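Local coordinates for ESX-1 secretion-associated protein EspB (Mycobacterium marinum, PDB 7P0Z) that is secreted in association with the ESX-1 system and forms a channel-like assembly of seven subunits, probably with a part in protein transport, at residues A[241-244]-A[245-248]; A[262-265]-A[266-270]. One frame throughout, in Å; residues are numbered along the deposited sequence.

Interaction 1 (A[241-244]-A[245-248])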
loop_
_atom_site.group_PDB
_atom_site.type_symbol
_atom_site.label_atom_id
_atom_site.label_comp_id
_atom_site.label_asym_id
_atom_site.label_seq_id
_atom_site.Cartn_x
_atom_site.Cartn_y
_atom_site.Cartn_z
ATOM N N PRO A 241 -23.154 -26.953 -49.135
ATOM C CA PRO A 241 -24.391 -26.741 -48.372
ATOM C C PRO A 241 -24.918 -28.015 -47.714
ATOM O O PRO A 241 -26.014 -28.467 -47.988
ATOM C CB PRO A 241 -25.334 -26.198 -49.444
ATOM C CG PRO A 241 -24.910 -26.929 -50.641
ATOM C CD PRO A 241 -23.446 -27.189 -50.556
ATOM N N ASP A 242 -24.122 -28.598 -46.830
ATOM C CA ASP A 242 -24.605 -29.655 -45.952
ATOM C C ASP A 242 -24.201 -29.486 -44.499
ATOM O O ASP A 242 -24.812 -30.122 -43.635
ATOM C CB ASP A 242 -24.090 -31.019 -46.405
ATOM C CG ASP A 242 -22.588 -31.136 -46.292
ATOM O OD1 ASP A 242 -21.917 -30.138 -45.966
ATOM O OD2 ASP A 242 -22.071 -32.247 -46.509
ATOM N N TYR A 243 -23.172 -28.689 -44.206
ATOM C CA TYR A 243 -22.550 -28.625 -42.895
ATOM C C TYR A 243 -22.945 -27.402 -42.096
ATOM O O TYR A 243 -22.614 -27.336 -40.911
ATOM C CB TYR A 243 -21.034 -28.659 -43.044
ATOM C CG TYR A 243 -20.446 -30.036 -42.962
ATOM C CD1 TYR A 243 -20.686 -30.834 -41.871
ATOM C CD2 TYR A 243 -19.655 -30.535 -43.979
ATOM C CE1 TYR A 243 -20.146 -32.086 -41.786
ATOM C CE2 TYR A 243 -19.118 -31.790 -43.905
ATOM C CZ TYR A 243 -19.366 -32.559 -42.807
ATOM O OH TYR A 243 -18.826 -33.811 -42.723
ATOM N N GLN A 244 -23.682 -26.469 -42.705
ATOM C CA GLN A 244 -23.962 -25.160 -42.126
ATOM C C GLN A 244 -24.176 -25.223 -40.630
ATOM O O GLN A 244 -23.581 -24.447 -39.875
ATOM C CB GLN A 244 -25.200 -24.576 -42.789
ATOM C CG GLN A 244 -24.981 -24.322 -44.231
ATOM C CD GLN A 244 -23.896 -23.325 -44.453
ATOM O OE1 GLN A 244 -24.055 -22.138 -44.180
ATOM N NE2 GLN A 244 -22.752 -23.808 -44.903
ATOM N N GLU A 245 -25.003 -26.177 -40.188
ATOM C CA GLU A 245 -25.218 -26.411 -38.765
ATOM C C GLU A 245 -23.916 -26.393 -37.980
ATOM O O GLU A 245 -23.911 -26.077 -36.789
ATOM C CB GLU A 245 -25.903 -27.760 -38.534
ATOM C CG GLU A 245 -27.155 -28.031 -39.364
ATOM C CD GLU A 245 -27.687 -29.455 -39.192
ATOM O OE1 GLU A 245 -26.891 -30.371 -38.893
ATOM O OE2 GLU A 245 -28.908 -29.653 -39.333
ATOM N N GLN A 246 -22.815 -26.747 -38.622
ATOM C CA GLN A 246 -21.540 -26.854 -37.942
ATOM C C GLN A 246 -20.628 -25.681 -38.273
ATOM O O GLN A 246 -20.094 -25.027 -37.371
ATOM C CB GLN A 246 -20.876 -28.167 -38.342
ATOM C CG GLN A 246 -20.019 -28.774 -37.293
ATOM C CD GLN A 246 -19.483 -30.102 -37.737
ATOM O OE1 GLN A 246 -19.715 -30.521 -38.865
ATOM N NE2 GLN A 246 -18.792 -30.793 -36.847
ATOM N N ALA A 247 -20.480 -25.392 -39.561
ATOM C CA ALA A 247 -19.583 -24.339 -40.000
ATOM C C ALA A 247 -19.969 -22.989 -39.425
ATOM O O ALA A 247 -19.099 -22.194 -39.082
ATOM C CB ALA A 247 -19.563 -24.276 -41.521
ATOM N N ILE A 248 -21.255 -22.679 -39.359
ATOM C CA ILE A 248 -21.640 -21.373 -38.843
ATOM C C ILE A 248 -21.268 -21.259 -37.377
ATOM O O ILE A 248 -20.760 -20.225 -36.920
ATOM C CB ILE A 248 -23.141 -21.155 -39.094
ATOM C CG1 ILE A 248 -23.444 -21.410 -40.575
ATOM C CG2 ILE A 248 -23.579 -19.775 -38.674
ATOM C CD1 ILE A 248 -24.889 -21.564 -40.875
#

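Interaction 2 (A[262-265]-A[266-270])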
loop_
_atom_site.group_PDB
_atom_site.type_symbol
_atom_site.label_atom_id
_atom_site.label_comp_id
_atom_site.label_asym_id
_atom_site.label_seq_id
_atom_site.Cartn_x
_atom_site.Cartn_y
_atom_site.Cartn_z
ATOM N N LEU A 262 -6.693 -10.872 -30.230
ATOM C CA LEU A 262 -6.193 -9.592 -30.697
ATOM C C LEU A 262 -6.341 -8.497 -29.657
ATOM O O LEU A 262 -5.498 -7.607 -29.595
ATOM C CB LEU A 262 -6.880 -9.200 -31.989
ATOM C CG LEU A 262 -6.124 -9.658 -33.222
ATOM C CD1 LEU A 262 -6.073 -11.144 -33.299
ATOM C CD2 LEU A 262 -6.827 -9.120 -34.425
ATOM N N SER A 263 -7.377 -8.529 -28.828
ATOM C CA SER A 263 -7.447 -7.536 -27.768
ATOM C C SER A 263 -6.316 -7.732 -26.773
ATOM O O SER A 263 -5.670 -6.765 -26.348
ATOM C CB SER A 263 -8.792 -7.604 -27.056
ATOM O OG SER A 263 -8.893 -8.806 -26.326
ATOM N N GLU A 264 -6.072 -8.981 -26.381
ATOM C CA GLU A 264 -4.926 -9.271 -25.530
ATOM C C GLU A 264 -3.639 -8.752 -26.155
ATOM O O GLU A 264 -2.833 -8.085 -25.501
ATOM C CB GLU A 264 -4.823 -10.768 -25.313
ATOM C CG GLU A 264 -3.957 -11.183 -24.181
ATOM C CD GLU A 264 -4.685 -11.189 -22.888
ATOM O OE1 GLU A 264 -5.927 -11.143 -22.914
ATOM O OE2 GLU A 264 -4.034 -11.286 -21.844
ATOM N N TYR A 265 -3.439 -9.063 -27.427
ATOM C CA TYR A 265 -2.235 -8.663 -28.126
ATOM C C TYR A 265 -2.078 -7.161 -28.133
ATOM O O TYR A 265 -0.980 -6.645 -27.939
ATOM C CB TYR A 265 -2.292 -9.178 -29.549
ATOM C CG TYR A 265 -0.988 -9.230 -30.264
ATOM C CD1 TYR A 265 -0.544 -8.156 -31.004
ATOM C CD2 TYR A 265 -0.219 -10.367 -30.239
ATOM C CE1 TYR A 265 0.643 -8.210 -31.680
ATOM C CE2 TYR A 265 0.956 -10.439 -30.915
ATOM C CZ TYR A 265 1.388 -9.365 -31.635
ATOM O OH TYR A 265 2.574 -9.450 -32.307
ATOM N N ASN A 266 -3.160 -6.443 -28.371
ATOM C CA ASN A 266 -3.051 -5.010 -28.514
ATOM C C ASN A 266 -2.773 -4.348 -27.190
ATOM O O ASN A 266 -2.073 -3.337 -27.139
ATOM C CB ASN A 266 -4.309 -4.459 -29.140
ATOM C CG ASN A 266 -4.380 -4.758 -30.593
ATOM O OD1 ASN A 266 -3.416 -5.226 -31.181
ATOM N ND2 ASN A 266 -5.530 -4.516 -31.191
ATOM N N THR A 267 -3.291 -4.890 -26.103
ATOM C CA THR A 267 -2.990 -4.189 -24.871
ATOM C C THR A 267 -1.627 -4.565 -24.327
ATOM O O THR A 267 -0.916 -3.709 -23.805
ATOM C CB THR A 267 -4.066 -4.430 -23.831
ATOM O OG1 THR A 267 -4.158 -5.822 -23.556
ATOM C CG2 THR A 267 -5.366 -3.938 -24.367
ATOM N N LYS A 268 -1.237 -5.825 -24.428
ATOM C CA LYS A 268 0.044 -6.192 -23.860
ATOM C C LYS A 268 1.210 -5.719 -24.704
ATOM O O LYS A 268 2.315 -5.595 -24.185
ATOM C CB LYS A 268 0.132 -7.691 -23.672
ATOM C CG LYS A 268 -0.719 -8.172 -22.567
ATOM C CD LYS A 268 -0.378 -9.566 -22.215
ATOM C CE LYS A 268 -1.294 -10.030 -21.148
ATOM N NZ LYS A 268 -1.144 -9.200 -19.951
ATOM N N ALA A 269 0.994 -5.439 -25.971
ATOM C CA ALA A 269 2.053 -4.928 -26.814
ATOM C C ALA A 269 2.231 -3.438 -26.692
ATOM O O ALA A 269 2.837 -2.826 -27.564
ATOM C CB ALA A 269 1.795 -5.292 -28.271
ATOM N N ASP A 270 1.711 -2.831 -25.652
ATOM C CA ASP A 270 1.875 -1.408 -25.419
ATOM C C ASP A 270 3.028 -1.228 -24.443
ATOM O O ASP A 270 2.862 -1.383 -23.235
ATOM C CB ASP A 270 0.583 -0.817 -24.887
ATOM C CG ASP A 270 0.449 0.633 -25.199
ATOM O OD1 ASP A 270 0.770 1.024 -26.334
ATOM O OD2 ASP A 270 0.024 1.386 -24.310
#

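Interaction 1 (A[241-244]-A[245-248])
Q244 and I248 meet one turn apart at the start of helix 244-268, where the backbone turn is tightly packed. The amide N of I248 gives a hydrogen bond of 3.0 Å to the carbonyl O of Q244. The side chain of I248 leans back over the same oxygen, with CG1 of I248 3.1 Å from O of Q244. The Q244 chain bends at CB-CG (chi2 -62°), which turns its amide back across the isoleucine. OE1 of Q244 then rests 3.5 Å from CD1 of I248. The other end of that amide, NE2, makes a weak hydrogen bond to the carbonyl O of A238. I248 is itself exposed, and Q244 partly so.

This is the first turn of a helix, where the chain leaves the loop after helix 228-237. The carbonyl O of Y243 takes the amide N of A247 at 3.2 Å, as an i to i+4 bond. A247 is the one buried residue here. Its methyl packs on L237 of the preceding helix, and this closes the inner side of the turn.

The side of Y243 and Q246 is exposed to solvent. The ring of Y243 and the side chain of Q246 run side by side in the same direction, with ring and amide planes 46° apart. Q246 is extended beyond CG, and its OE1 comes obliquely to 3.2 Å from CD1 of Y243. Both residues are exposed, although Y243 also touches L237. E245 is exposed as well.

Interaction 2 (A[262-265]-A[266-270])
E264 and K268 lie side by side on the last turn of helix 244-268, their side chains pointing the same way. E264 starts with CG opposite its own amide N (chi1 -164°) and then bends at chi2 (86°). This brings OE2 of E264 to 3.1 Å from CE of K268. The lysine runs extended and kinks only at its last torsion. Its NZ stays 4.0 Å from OE2 of E264, so the opposite charges are close but form no salt bridge. The backbone is tied by K268 N to E264 O, 3.0 Å.

N266 folds its amide back over the previous turn, with CG of N266 3.2 Å from O of L262. The amide plane stands 72° from the ring of Y265, and the two side chains cross at about a right angle. OG1 of T267 sits 3.3 Å from O of E264 and equally near O of S263; either bond would be weak. A269, the first residue to leave helical angles, still gives its N to O of Y265 at 3.0 Å.

S263 packs against Q216 of a neighbouring subunit, and its OG bonds to the carbonyl O of K260. Y265 and A269 are buried. The Y265 hydroxyl bonds to Q218, and its ring packs on L217 and A221 of helix 181-224 and A44 of helix 42-81. A269 touches both L217 and A43, of the same two helices.

In the fold
Interaction 1 and interaction 2 mark the two ends of helix 244-268, which belongs to the PPE domain of the protein. Residues 241-248 start the helix and residues 262-270 bring it to its close. Their centres are 32 Å apart and their nearest atoms about 18 Å apart, so they do not touch. The settings differ. Interaction 1 is a surface contact, with its centre 49 Å from the centre of the chain, and no other subunit reaches it. Interaction 2 is partly buried, 19 Å from that centre, and is also approached by a second subunit. The helix thus runs from the far tip of the elongated bundle towards its middle.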